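PDB 3I44: aldehyde dehydrogenase, which probably catalyses the NAD(P)+-dependent oxidation of aldehydes to the corresponding carboxylic acids. Local coordinates for residues Thr82-Arg87 against Phe142-Ala147; Phe90-Leu95 against Asn134-Tyr139; Asp325-Thr330 against Pro387-Asp392. The protein carries 1 engineered substitution. One frame throughout, in Å; residues are numbered along the deposited sequence.

Contact 1. Residues Thr82-Arg87 against Phe142-Ala147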
ATOM      1  N   THR A  82       2.686  26.269  -1.755  1.00 30.23           N
ATOM      2  CA  THR A  82       2.914  26.955  -0.469  1.00 29.42           C
ATOM      3  C   THR A  82       4.151  26.325   0.193  1.00 29.15           C
ATOM      4  O   THR A  82       4.466  25.152  -0.042  1.00 29.37           O
ATOM      5  CB  THR A  82       1.743  26.823   0.449  1.00 29.34           C
ATOM      6  OG1 THR A  82       1.453  25.421   0.603  1.00 31.04           O
ATOM      7  CG2 THR A  82       0.509  27.593  -0.118  1.00 28.03           C
ATOM      8  N   SER A  83       4.892  27.104   0.980  1.00 27.76           N
ATOM      9  CA  SER A  83       6.061  26.557   1.630  1.00 27.15           C
ATOM     10  C   SER A  83       5.619  25.773   2.865  1.00 26.81           C
ATOM     11  O   SER A  83       4.510  25.973   3.369  1.00 27.38           O
ATOM     12  CB  SER A  83       7.019  27.670   2.029  1.00 26.57           C
ATOM     13  OG  SER A  83       6.392  28.478   2.970  1.00 27.32           O
ATOM     14  N   PRO A  84       6.476  24.864   3.349  1.00 26.56           N
ATOM     15  CA  PRO A  84       6.254  24.159   4.604  1.00 26.57           C
ATOM     16  C   PRO A  84       6.020  25.107   5.778  1.00 26.34           C
ATOM     17  O   PRO A  84       5.180  24.839   6.659  1.00 25.54           O
ATOM     18  CB  PRO A  84       7.558  23.403   4.805  1.00 26.33           C
ATOM     19  CG  PRO A  84       8.057  23.174   3.412  1.00 27.66           C
ATOM     20  CD  PRO A  84       7.666  24.363   2.632  1.00 26.50           C
ATOM     21  N   HIS A  85       6.794  26.185   5.797  1.00 26.26           N
ATOM     22  CA  HIS A  85       6.606  27.250   6.778  1.00 27.09           C
ATOM     23  C   HIS A  85       5.174  27.758   6.792  1.00 25.99           C
ATOM     24  O   HIS A  85       4.584  27.813   7.843  1.00 26.51           O
ATOM     25  CB  HIS A  85       7.566  28.395   6.537  1.00 27.65           C
ATOM     26  CG  HIS A  85       7.392  29.525   7.491  1.00 29.47           C
ATOM     27  ND1 HIS A  85       7.943  29.522   8.754  1.00 33.69           N
ATOM     28  CD2 HIS A  85       6.727  30.700   7.369  1.00 31.85           C
ATOM     29  CE1 HIS A  85       7.629  30.650   9.370  1.00 33.17           C
ATOM     30  NE2 HIS A  85       6.894  31.383   8.550  1.00 32.50           N
ATOM     31  N   GLU A  86       4.598  28.089   5.646  1.00 25.76           N
ATOM     32  CA  GLU A  86       3.233  28.625   5.619  1.00 25.86           C
ATOM     33  C   GLU A  86       2.181  27.566   6.016  1.00 24.84           C
ATOM     34  O   GLU A  86       1.241  27.862   6.714  1.00 25.30           O
ATOM     35  CB  GLU A  86       2.861  29.061   4.221  1.00 26.77           C
ATOM     36  CG  GLU A  86       3.569  30.285   3.611  1.00 33.26           C
ATOM     37  CD  GLU A  86       3.295  30.327   2.087  1.00 38.75           C
ATOM     38  OE1 GLU A  86       4.244  30.136   1.290  1.00 41.14           O
ATOM     39  OE2 GLU A  86       2.093  30.435   1.712  1.00 42.93           O
ATOM     40  N   ARG A  87       2.338  26.339   5.524  1.00 23.71           N
ATOM     41  CA  ARG A  87       1.484  25.215   5.934  1.00 23.32           C
ATOM     42  C   ARG A  87       1.529  24.928   7.429  1.00 22.69           C
ATOM     43  O   ARG A  87       0.489  24.708   8.042  1.00 21.80           O
ATOM     44  CB  ARG A  87       1.859  23.932   5.193  1.00 23.08           C
ATOM     45  CG  ARG A  87       1.636  23.958   3.698  1.00 23.87           C
ATOM     46  CD  ARG A  87       2.190  22.659   3.114  1.00 28.26           C
ATOM     47  NE  ARG A  87       2.517  22.786   1.716  1.00 29.86           N
ATOM     48  CZ  ARG A  87       3.194  21.898   1.012  1.00 31.17           C
ATOM     49  NH1 ARG A  87       3.667  20.798   1.576  1.00 30.46           N
ATOM     50  NH2 ARG A  87       3.400  22.129  -0.289  1.00 33.93           N
ATOM     51  N   PHE A 142      11.064  16.878   9.663  1.00 30.20           N
ATOM     52  CA  PHE A 142      10.955  16.276   8.332  1.00 28.50           C
ATOM     53  C   PHE A 142      11.515  17.222   7.319  1.00 27.85           C
ATOM     54  O   PHE A 142      11.369  18.420   7.445  1.00 27.17           O
ATOM     55  CB  PHE A 142       9.481  16.012   8.023  1.00 27.97           C
ATOM     56  CG  PHE A 142       9.208  15.563   6.631  1.00 26.19           C
ATOM     57  CD1 PHE A 142       9.494  14.276   6.238  1.00 27.73           C
ATOM     58  CD2 PHE A 142       8.564  16.410   5.733  1.00 28.55           C
ATOM     59  CE1 PHE A 142       9.214  13.857   4.938  1.00 26.25           C
ATOM     60  CE2 PHE A 142       8.287  16.001   4.451  1.00 27.26           C
ATOM     61  CZ  PHE A 142       8.610  14.710   4.057  1.00 26.79           C
ATOM     62  N   SER A 143      12.123  16.685   6.277  1.00 27.65           N
ATOM     63  CA  SER A 143      12.534  17.503   5.136  1.00 26.96           C
ATOM     64  C   SER A 143      11.985  16.901   3.838  1.00 26.08           C
ATOM     65  O   SER A 143      11.983  15.689   3.694  1.00 25.40           O
ATOM     66  CB  SER A 143      14.054  17.610   5.084  1.00 26.84           C
ATOM     67  OG  SER A 143      14.408  18.238   3.875  1.00 29.05           O
ATOM     68  N   PHE A 144      11.550  17.747   2.901  1.00 25.21           N
ATOM     69  CA  PHE A 144      10.990  17.273   1.612  1.00 26.12           C
ATOM     70  C   PHE A 144      12.048  16.760   0.623  1.00 26.46           C
ATOM     71  O   PHE A 144      11.714  16.184  -0.407  1.00 25.80           O
ATOM     72  CB  PHE A 144      10.116  18.348   0.964  1.00 25.48           C
ATOM     73  CG  PHE A 144       8.781  18.497   1.640  1.00 27.14           C
ATOM     74  CD1 PHE A 144       8.648  19.274   2.789  1.00 25.92           C
ATOM     75  CD2 PHE A 144       7.667  17.832   1.150  1.00 25.32           C
ATOM     76  CE1 PHE A 144       7.417  19.399   3.419  1.00 25.03           C
ATOM     77  CE2 PHE A 144       6.426  17.958   1.779  1.00 25.88           C
ATOM     78  CZ  PHE A 144       6.309  18.741   2.924  1.00 25.85           C
ATOM     79  N   GLN A 145      13.322  16.966   0.947  1.00 27.86           N
ATOM     80  CA  GLN A 145      14.429  16.365   0.206  1.00 28.24           C
ATOM     81  C   GLN A 145      15.414  15.794   1.176  1.00 28.14           C
ATOM     82  O   GLN A 145      15.696  16.392   2.224  1.00 28.11           O
ATOM     83  CB  GLN A 145      15.210  17.388  -0.626  1.00 29.12           C
ATOM     84  CG  GLN A 145      14.407  18.349  -1.469  1.00 32.72           C
ATOM     85  CD  GLN A 145      15.314  19.175  -2.444  1.00 36.39           C
ATOM     86  OE1 GLN A 145      16.531  18.988  -2.504  1.00 38.00           O
ATOM     87  NE2 GLN A 145      14.702  20.085  -3.194  1.00 41.65           N
ATOM     88  N   GLU A 146      15.979  14.665   0.806  1.00 27.79           N
ATOM     89  CA  GLU A 146      17.071  14.108   1.542  1.00 28.58           C
ATOM     90  C   GLU A 146      17.886  13.194   0.673  1.00 27.78           C
ATOM     91  O   GLU A 146      17.534  12.923  -0.482  1.00 25.79           O
ATOM     92  CB  GLU A 146      16.564  13.356   2.758  1.00 30.12           C
ATOM     93  CG  GLU A 146      15.656  12.191   2.494  1.00 32.98           C
ATOM     94  CD  GLU A 146      14.791  11.920   3.732  1.00 40.24           C
ATOM     95  OE1 GLU A 146      14.782  12.839   4.604  1.00 47.88           O
ATOM     96  OE2 GLU A 146      14.119  10.857   3.836  1.00 39.69           O
ATOM     97  N   ALA A 147      19.000  12.727   1.226  1.00 27.46           N
ATOM     98  CA  ALA A 147      19.853  11.804   0.496  1.00 27.00           C
ATOM     99  C   ALA A 147      19.040  10.549   0.138  1.00 26.53           C
ATOM    100  O   ALA A 147      18.146  10.129   0.903  1.00 26.31           O
ATOM    101  CB  ALA A 147      21.113  11.439   1.311  1.00 27.17           C
TER

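Contact 2. Residues Phe90-Leu95 against Asn134-Tyr139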
ATOM      1  N   PHE A  90      -0.557  27.534   9.157  1.00 22.97           N
ATOM      2  CA  PHE A  90      -1.985  27.217   9.163  1.00 23.09           C
ATOM      3  C   PHE A  90      -2.363  26.174  10.212  1.00 21.94           C
ATOM      4  O   PHE A  90      -3.393  26.287  10.861  1.00 21.37           O
ATOM      5  CB  PHE A  90      -2.479  26.754   7.796  1.00 23.01           C
ATOM      6  CG  PHE A  90      -2.710  27.884   6.826  1.00 24.55           C
ATOM      7  CD1 PHE A  90      -3.782  28.773   7.013  1.00 23.91           C
ATOM      8  CD2 PHE A  90      -1.880  28.050   5.726  1.00 26.12           C
ATOM      9  CE1 PHE A  90      -4.001  29.816   6.128  1.00 25.57           C
ATOM     10  CE2 PHE A  90      -2.100  29.097   4.818  1.00 27.01           C
ATOM     11  CZ  PHE A  90      -3.163  29.969   5.012  1.00 26.93           C
ATOM     12  N   VAL A  91      -1.549  25.145  10.345  1.00 22.05           N
ATOM     13  CA  VAL A  91      -1.813  24.089  11.341  1.00 21.87           C
ATOM     14  C   VAL A  91      -1.715  24.609  12.786  1.00 21.52           C
ATOM     15  O   VAL A  91      -2.512  24.253  13.649  1.00 20.48           O
ATOM     16  CB  VAL A  91      -0.897  22.886  11.094  1.00 22.43           C
ATOM     17  CG1 VAL A  91      -0.979  21.838  12.278  1.00 21.70           C
ATOM     18  CG2 VAL A  91      -1.299  22.269   9.747  1.00 21.14           C
ATOM     19  N   GLU A  92      -0.783  25.515  13.029  1.00 21.26           N
ATOM     20  CA  GLU A  92      -0.719  26.157  14.352  1.00 20.95           C
ATOM     21  C   GLU A  92      -1.956  26.997  14.622  1.00 20.56           C
ATOM     22  O   GLU A  92      -2.484  26.997  15.729  1.00 20.26           O
ATOM     23  CB  GLU A  92       0.622  26.896  14.532  1.00 20.81           C
ATOM     24  CG  GLU A  92       1.825  25.849  14.560  1.00 21.55           C
ATOM     25  CD  GLU A  92       3.158  26.457  15.046  1.00 24.68           C
ATOM     26  OE1 GLU A  92       3.254  27.725  15.121  1.00 21.33           O
ATOM     27  OE2 GLU A  92       4.096  25.675  15.376  1.00 22.30           O
ATOM     28  N   LYS A  93      -2.435  27.691  13.600  1.00 21.17           N
ATOM     29  CA  LYS A  93      -3.655  28.478  13.710  1.00 21.84           C
ATOM     30  C   LYS A  93      -4.885  27.579  13.956  1.00 21.75           C
ATOM     31  O   LYS A  93      -5.727  27.863  14.809  1.00 21.78           O
ATOM     32  CB  LYS A  93      -3.842  29.326  12.449  1.00 22.13           C
ATOM     33  CG  LYS A  93      -4.994  30.365  12.530  1.00 25.79           C
ATOM     34  CD  LYS A  93      -4.920  31.120  13.876  1.00 30.64           C
ATOM     35  CE  LYS A  93      -5.173  32.594  13.781  1.00 34.81           C
ATOM     36  NZ  LYS A  93      -4.442  33.290  14.901  1.00 36.43           N
ATOM     37  N   ILE A  94      -4.935  26.450  13.257  1.00 21.65           N
ATOM     38  CA  ILE A  94      -5.995  25.489  13.449  1.00 20.59           C
ATOM     39  C   ILE A  94      -5.997  25.005  14.908  1.00 20.21           C
ATOM     40  O   ILE A  94      -7.036  24.935  15.518  1.00 21.30           O
ATOM     41  CB  ILE A  94      -5.845  24.311  12.471  1.00 20.60           C
ATOM     42  CG1 ILE A  94      -6.230  24.754  11.041  1.00 21.51           C
ATOM     43  CG2 ILE A  94      -6.685  23.071  12.965  1.00 18.25           C
ATOM     44  CD1 ILE A  94      -5.835  23.684   9.930  1.00 22.59           C
ATOM     45  N   LEU A  95      -4.834  24.645  15.448  1.00 20.17           N
ATOM     46  CA  LEU A  95      -4.728  24.225  16.828  1.00 20.52           C
ATOM     47  C   LEU A  95      -5.245  25.299  17.796  1.00 21.13           C
ATOM     48  O   LEU A  95      -5.982  24.994  18.722  1.00 20.48           O
ATOM     49  CB  LEU A  95      -3.281  23.900  17.179  1.00 20.18           C
ATOM     50  CG  LEU A  95      -3.040  23.431  18.627  1.00 20.84           C
ATOM     51  CD1 LEU A  95      -3.937  22.206  18.976  1.00 20.09           C
ATOM     52  CD2 LEU A  95      -1.564  23.112  18.871  1.00 20.74           C
ATOM     53  N   ASN A 134       1.610  16.503  17.793  1.00 21.55           N
ATOM     54  CA  ASN A 134       2.569  15.495  17.396  1.00 21.21           C
ATOM     55  C   ASN A 134       2.935  15.576  15.889  1.00 21.15           C
ATOM     56  O   ASN A 134       4.087  15.299  15.508  1.00 21.33           O
ATOM     57  CB  ASN A 134       2.115  14.114  17.825  1.00 21.36           C
ATOM     58  CG  ASN A 134       2.289  13.882  19.333  1.00 25.39           C
ATOM     59  OD1 ASN A 134       3.279  14.276  19.928  1.00 28.09           O
ATOM     60  ND2 ASN A 134       1.341  13.202  19.926  1.00 29.74           N
ATOM     61  N   PHE A 135       1.980  15.994  15.055  1.00 20.41           N
ATOM     62  CA  PHE A 135       2.270  16.284  13.644  1.00 20.23           C
ATOM     63  C   PHE A 135       3.201  17.510  13.519  1.00 20.44           C
ATOM     64  O   PHE A 135       4.137  17.501  12.754  1.00 19.65           O
ATOM     65  CB  PHE A 135       0.978  16.541  12.846  1.00 19.58           C
ATOM     66  CG  PHE A 135       0.196  15.273  12.554  1.00 19.86           C
ATOM     67  CD1 PHE A 135       0.788  14.225  11.867  1.00 18.64           C
ATOM     68  CD2 PHE A 135      -1.086  15.125  12.989  1.00 17.12           C
ATOM     69  CE1 PHE A 135       0.077  13.083  11.589  1.00 21.32           C
ATOM     70  CE2 PHE A 135      -1.788  13.966  12.732  1.00 20.04           C
ATOM     71  CZ  PHE A 135      -1.214  12.951  12.038  1.00 19.16           C
ATOM     72  N   ILE A 136       2.920  18.553  14.284  1.00 20.33           N
ATOM     73  CA  ILE A 136       3.789  19.726  14.332  1.00 20.46           C
ATOM     74  C   ILE A 136       5.230  19.360  14.667  1.00 20.60           C
ATOM     75  O   ILE A 136       6.137  19.742  13.921  1.00 21.49           O
ATOM     76  CB  ILE A 136       3.248  20.779  15.309  1.00 20.50           C
ATOM     77  CG1 ILE A 136       2.043  21.484  14.680  1.00 19.51           C
ATOM     78  CG2 ILE A 136       4.343  21.794  15.693  1.00 20.37           C
ATOM     79  CD1 ILE A 136       1.210  22.250  15.688  1.00 17.13           C
ATOM     80  N   LYS A 137       5.439  18.632  15.763  1.00 21.48           N
ATOM     81  CA  LYS A 137       6.763  18.162  16.128  1.00 22.50           C
ATOM     82  C   LYS A 137       7.405  17.347  15.003  1.00 23.09           C
ATOM     83  O   LYS A 137       8.569  17.598  14.644  1.00 21.80           O
ATOM     84  CB  LYS A 137       6.756  17.352  17.426  1.00 23.12           C
ATOM     85  CG  LYS A 137       8.162  16.758  17.761  1.00 26.85           C
ATOM     86  CD  LYS A 137       8.225  16.106  19.133  1.00 31.71           C
ATOM     87  CE  LYS A 137       9.661  15.602  19.431  1.00 35.26           C
ATOM     88  NZ  LYS A 137       9.584  14.452  20.402  1.00 37.53           N
ATOM     89  N   ALA A 138       6.662  16.378  14.456  1.00 22.59           N
ATOM     90  CA  ALA A 138       7.180  15.554  13.356  1.00 23.18           C
ATOM     91  C   ALA A 138       7.556  16.422  12.149  1.00 23.78           C
ATOM     92  O   ALA A 138       8.617  16.249  11.589  1.00 23.81           O
ATOM     93  CB  ALA A 138       6.171  14.438  12.935  1.00 23.02           C
ATOM     94  N   TYR A 139       6.710  17.384  11.790  1.00 23.80           N
ATOM     95  CA  TYR A 139       6.955  18.201  10.596  1.00 24.92           C
ATOM     96  C   TYR A 139       8.256  18.978  10.707  1.00 26.30           C
ATOM     97  O   TYR A 139       8.959  19.148   9.722  1.00 25.22           O
ATOM     98  CB  TYR A 139       5.860  19.207  10.383  1.00 23.90           C
ATOM     99  CG  TYR A 139       5.684  19.712   8.972  1.00 23.95           C
ATOM    100  CD1 TYR A 139       5.471  18.827   7.897  1.00 22.15           C
ATOM    101  CD2 TYR A 139       5.616  21.073   8.708  1.00 23.96           C
ATOM    102  CE1 TYR A 139       5.240  19.305   6.606  1.00 21.49           C
ATOM    103  CE2 TYR A 139       5.371  21.548   7.419  1.00 22.33           C
ATOM    104  CZ  TYR A 139       5.168  20.666   6.381  1.00 19.16           C
ATOM    105  OH  TYR A 139       4.930  21.142   5.102  1.00 19.97           O
TER

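Contact 3. Residues Asp325-Thr330 against Pro387-Asp392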
ATOM      1  N   ASP A 325     -16.533  -7.777  39.779  1.00 30.13           N
ATOM      2  CA  ASP A 325     -16.556  -6.586  40.646  1.00 30.79           C
ATOM      3  C   ASP A 325     -16.507  -5.283  39.857  1.00 29.62           C
ATOM      4  O   ASP A 325     -17.312  -4.358  40.084  1.00 28.25           O
ATOM      5  CB  ASP A 325     -15.361  -6.622  41.635  1.00 31.77           C
ATOM      6  CG  ASP A 325     -15.457  -5.541  42.729  1.00 35.80           C
ATOM      7  OD1 ASP A 325     -16.404  -5.585  43.546  1.00 40.37           O
ATOM      8  OD2 ASP A 325     -14.571  -4.650  42.787  1.00 42.66           O
ATOM      9  N   ILE A 326     -15.545  -5.193  38.936  1.00 29.33           N
ATOM     10  CA  ILE A 326     -15.393  -3.963  38.166  1.00 29.07           C
ATOM     11  C   ILE A 326     -16.644  -3.718  37.310  1.00 28.87           C
ATOM     12  O   ILE A 326     -17.186  -2.613  37.309  1.00 28.10           O
ATOM     13  CB  ILE A 326     -14.108  -3.971  37.304  1.00 29.46           C
ATOM     14  CG1 ILE A 326     -12.856  -4.044  38.184  1.00 30.33           C
ATOM     15  CG2 ILE A 326     -14.052  -2.735  36.480  1.00 28.13           C
ATOM     16  CD1 ILE A 326     -12.645  -2.824  39.085  1.00 33.24           C
ATOM     17  N   ALA A 327     -17.127  -4.753  36.617  1.00 28.62           N
ATOM     18  CA  ALA A 327     -18.378  -4.628  35.848  1.00 28.98           C
ATOM     19  C   ALA A 327     -19.536  -4.113  36.707  1.00 29.93           C
ATOM     20  O   ALA A 327     -20.219  -3.155  36.343  1.00 27.72           O
ATOM     21  CB  ALA A 327     -18.774  -5.967  35.219  1.00 28.37           C
ATOM     22  N   GLU A 328     -19.751  -4.740  37.861  1.00 31.59           N
ATOM     23  CA  GLU A 328     -20.875  -4.339  38.719  1.00 33.25           C
ATOM     24  C   GLU A 328     -20.711  -2.913  39.215  1.00 33.29           C
ATOM     25  O   GLU A 328     -21.697  -2.214  39.397  1.00 34.24           O
ATOM     26  CB  GLU A 328     -21.059  -5.327  39.875  1.00 34.03           C
ATOM     27  CG  GLU A 328     -21.602  -6.657  39.344  1.00 37.49           C
ATOM     28  CD  GLU A 328     -21.609  -7.788  40.351  1.00 42.50           C
ATOM     29  OE1 GLU A 328     -21.025  -7.640  41.454  1.00 43.30           O
ATOM     30  OE2 GLU A 328     -22.198  -8.840  39.995  1.00 46.86           O
ATOM     31  N   LYS A 329     -19.471  -2.470  39.382  1.00 33.15           N
ATOM     32  CA  LYS A 329     -19.199  -1.092  39.775  1.00 33.25           C
ATOM     33  C   LYS A 329     -19.122  -0.096  38.596  1.00 32.42           C
ATOM     34  O   LYS A 329     -18.892   1.086  38.811  1.00 31.65           O
ATOM     35  CB  LYS A 329     -17.884  -1.038  40.560  1.00 33.86           C
ATOM     36  CG  LYS A 329     -17.974  -1.725  41.914  1.00 37.40           C
ATOM     37  CD  LYS A 329     -16.636  -1.678  42.644  1.00 41.31           C
ATOM     38  CE  LYS A 329     -16.791  -2.178  44.090  1.00 44.70           C
ATOM     39  NZ  LYS A 329     -15.446  -2.491  44.675  1.00 47.87           N
ATOM     40  N   THR A 330     -19.248  -0.570  37.359  1.00 31.51           N
ATOM     41  CA  THR A 330     -19.172   0.321  36.206  1.00 30.71           C
ATOM     42  C   THR A 330     -20.576   0.866  35.998  1.00 30.75           C
ATOM     43  O   THR A 330     -21.500   0.094  35.672  1.00 30.85           O
ATOM     44  CB  THR A 330     -18.689  -0.436  34.943  1.00 30.93           C
ATOM     45  OG1 THR A 330     -17.332  -0.846  35.137  1.00 29.64           O
ATOM     46  CG2 THR A 330     -18.806   0.425  33.673  1.00 29.22           C
ATOM     47  N   PRO A 387     -22.648  -3.442  31.119  1.00 24.48           N
ATOM     48  CA  PRO A 387     -21.321  -4.032  31.176  1.00 23.87           C
ATOM     49  C   PRO A 387     -21.399  -5.532  31.422  1.00 23.29           C
ATOM     50  O   PRO A 387     -21.964  -5.978  32.423  1.00 23.66           O
ATOM     51  CB  PRO A 387     -20.667  -3.317  32.351  1.00 24.50           C
ATOM     52  CG  PRO A 387     -21.342  -2.033  32.440  1.00 24.83           C
ATOM     53  CD  PRO A 387     -22.763  -2.254  31.973  1.00 24.62           C
ATOM     54  N   THR A 388     -20.845  -6.310  30.513  1.00 22.67           N
ATOM     55  CA  THR A 388     -21.033  -7.755  30.510  1.00 22.27           C
ATOM     56  C   THR A 388     -19.699  -8.485  30.476  1.00 22.95           C
ATOM     57  O   THR A 388     -18.777  -8.089  29.747  1.00 23.32           O
ATOM     58  CB  THR A 388     -21.921  -8.145  29.266  1.00 22.38           C
ATOM     59  OG1 THR A 388     -23.179  -7.459  29.370  1.00 22.24           O
ATOM     60  CG2 THR A 388     -22.139  -9.655  29.168  1.00 22.22           C
ATOM     61  N   VAL A 389     -19.592  -9.548  31.263  1.00 22.83           N
ATOM     62  CA  VAL A 389     -18.423 -10.400  31.279  1.00 23.12           C
ATOM     63  C   VAL A 389     -18.812 -11.848  30.981  1.00 23.40           C
ATOM     64  O   VAL A 389     -19.709 -12.399  31.633  1.00 24.34           O
ATOM     65  CB  VAL A 389     -17.676 -10.292  32.650  1.00 22.77           C
ATOM     66  CG1 VAL A 389     -16.500 -11.231  32.723  1.00 23.22           C
ATOM     67  CG2 VAL A 389     -17.210  -8.851  32.928  1.00 24.57           C
ATOM     68  N   PHE A 390     -18.118 -12.475  30.021  1.00 23.68           N
ATOM     69  CA  PHE A 390     -18.187 -13.915  29.798  1.00 23.85           C
ATOM     70  C   PHE A 390     -16.877 -14.571  30.186  1.00 24.65           C
ATOM     71  O   PHE A 390     -15.813 -13.979  29.973  1.00 25.63           O
ATOM     72  CB  PHE A 390     -18.463 -14.210  28.319  1.00 24.10           C
ATOM     73  CG  PHE A 390     -19.848 -13.868  27.870  1.00 24.11           C
ATOM     74  CD1 PHE A 390     -20.898 -14.765  28.082  1.00 25.87           C
ATOM     75  CD2 PHE A 390     -20.115 -12.656  27.250  1.00 25.84           C
ATOM     76  CE1 PHE A 390     -22.194 -14.456  27.656  1.00 26.36           C
ATOM     77  CE2 PHE A 390     -21.399 -12.336  26.825  1.00 27.16           C
ATOM     78  CZ  PHE A 390     -22.442 -13.250  27.020  1.00 25.88           C
ATOM     79  N   ALA A 391     -16.953 -15.786  30.739  1.00 24.71           N
ATOM     80  CA  ALA A 391     -15.794 -16.610  31.061  1.00 25.74           C
ATOM     81  C   ALA A 391     -15.967 -17.975  30.400  1.00 26.79           C
ATOM     82  O   ALA A 391     -17.042 -18.269  29.850  1.00 27.20           O
ATOM     83  CB  ALA A 391     -15.602 -16.755  32.587  1.00 25.53           C
ATOM     84  N   ASP A 392     -14.915 -18.796  30.439  1.00 27.78           N
ATOM     85  CA  ASP A 392     -14.886 -20.074  29.727  1.00 29.27           C
ATOM     86  C   ASP A 392     -15.296 -19.906  28.255  1.00 29.51           C
ATOM     87  O   ASP A 392     -16.083 -20.691  27.719  1.00 30.11           O
ATOM     88  CB  ASP A 392     -15.776 -21.080  30.460  1.00 29.68           C
ATOM     89  CG  ASP A 392     -15.494 -21.079  31.953  1.00 31.94           C
ATOM     90  OD1 ASP A 392     -14.295 -21.215  32.294  1.00 34.58           O
ATOM     91  OD2 ASP A 392     -16.443 -20.892  32.769  1.00 33.69           O
TER

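Contact 1. Residues Thr82-Arg87 against Phe142-Ala147
The first torsions of Phe144 (chi1 -75°) and Arg87 (chi1 -65°) set each CG beside its own backbone N, and this turns the phenyl ring and the long arginine arm toward one another. From CG to NE the Arg87 chain is extended, which carries NH1 to 3.6 Å from Phe144 CZ. The guanidinium and ring planes stand 86° apart, and NH1 comes obliquely onto the ring carbons CZ and CE2. On the adjoining carbons, Pro84 CG lies 3.8 Å from Phe144 CE1, the proline ring and the aromatic side chain lying alongside and running opposite ways.

This end of helix 84-100 is fixed by a capping box. Ser83, the N-cap, accepts with OG from Glu86 N at 3.2 Å, while Glu86 OE1 receives Ser83 N at 3.1 Å from above the carboxylate plane. The Ser83 hydroxyl donates to OE1 from the same face. Proline suits the first turn, where a helix needs no amide donor. The opposing chain leads from helix 117-141 into strand 145-147, which pairs with strand 156-168; in relatives, the equivalent strands form the oligomerisation arm of the aldehyde dehydrogenase fold.

Arginine suits its buried place because its polar end is well supplied. NE points almost straight at Thr82 OG1, 3.1 Å away and in the guanidinium plane, and that hydroxyl is also bonded to Trp79 O. NH1, besides lying by the ring, is hydrogen-bonded to Leu187 O. Phe144 is gripped from its own segment as well: Phe142 CE2 sits 3.5 Å above the centre of one face, while Phe144 CE1 lies in plane at the edge of the Phe142 ring.

Contact 2. Residues Phe90-Leu95 against Asn134-Tyr139
Antiparallel helix packing joins helix 84-100 to helix 117-141, in the N-terminal helical part of what is, by family resemblance, the cofactor-binding domain. The two short axes run 161° apart in direction and approach to 10.8 Å, a spacing wide enough for Ile136 to fill much of the gap.

Ile136 sits like a knob in a hole on helix 84-100 formed by Leu88, Val91, Glu92 and Leu95, positions i, i+3, i+4 and i+7 over two turns of the helix. With chi1 at -75°, its CG1 arm stands beside the backbone N and reaches out across the interface, ending in CD1. CG1 lies 3.9 Å from Val91 CG1, the branch that Val91 sets opposite its own backbone N (chi1 171°), and these two beta-branched side chains lie side by side, pointing opposite ways. Farther along the arm, Ile136 CD1 is 4.3 Å from Leu95 CD2, a looser touch.

Val91 forms the buried side of the hole, and Leu95, partly exposed, completes the aliphatic lining. Val91 also meets Leu187 of helix 174-188, and both Val91 and Leu95 rest on Ile132, one turn before Ile136. Phe135, although next to Ile136, sends its ring away to Ile183 and Pro184 of helix 174-188.

The exposed wall is made differently. Glu92 lends the methylene part of its chain to the apolar contact and crosses Ile136 at about a right angle, while its extended form brings the carboxylate past the Ile136 CG2 methyl. A glutamate can thus be apolar along its methylenes and charged at its end: CG packs 3.8 Å from Ile136 CD1, and OE2 passes 3.9 Å from Ile136 CG2.

Contact 3. Residues Asp325-Thr330 against Pro387-Asp392
Pro387 lays its ring against the last part of segment 325-330, with CG 3.7 Å from Thr330 CG2 and CB 4.0 Å from the carbonyl oxygen Ala327 O. A compact proline and an alanine suit such closeness: the Ala327 and Pro387 CA atoms are just 5.6 Å apart, and the two CB atoms meet at 4.3 Å. The same alanine methyl also touches the next inward-facing residue, its CB lying 4.0 Å from Val389 CG2, the branch that stands beside the valine's backbone N.

Thr330 shows how a threonine can divide its duties. At chi1 -67° the methyl CG2 lies opposite the backbone N and faces Pro387, while OG1 turns back to donate to Ile326 O at 2.8 Å, approaching from well above the carbonyl plane. The polar group is thereby satisfied within its own segment. Lys329 NZ forms a salt bridge with Asp325, meeting the syn lone pair of OD2 at 3.0 Å.

Phe296 of helix 287-296 packs on both Ala327 and Thr330, and Ile342 from a loop on Thr330 and Pro387. Strand 388-391 lies between strands 367-370 and 408-414, so small apolar residues here seat a helix on the mixed sheet, an alpha/beta packing as in the catalytic domain of other aldehyde dehydrogenases.

Overall arrangement
Contacts 1 and 2 share helix 84-100 and adjoin one another, their centres 13 Å apart: Tyr139, on helix 117-141, places its OH against Pro84, Arg87 and Phe144. Contact 3 lies across the molecule, about 41 Å from contact 2 and 50 Å from contact 1, centre to centre. It is the most buried, with small side chains between a helix and a sheet. Contact 2, helix on helix, packs aliphatic side chains, buried at Val91 and Ile136, beside the exposed Glu92. Contact 1, where the helical region meets the chain leading into strand 145-147, is partly buried and mixes aromatic packing with an arginine held by polar partners.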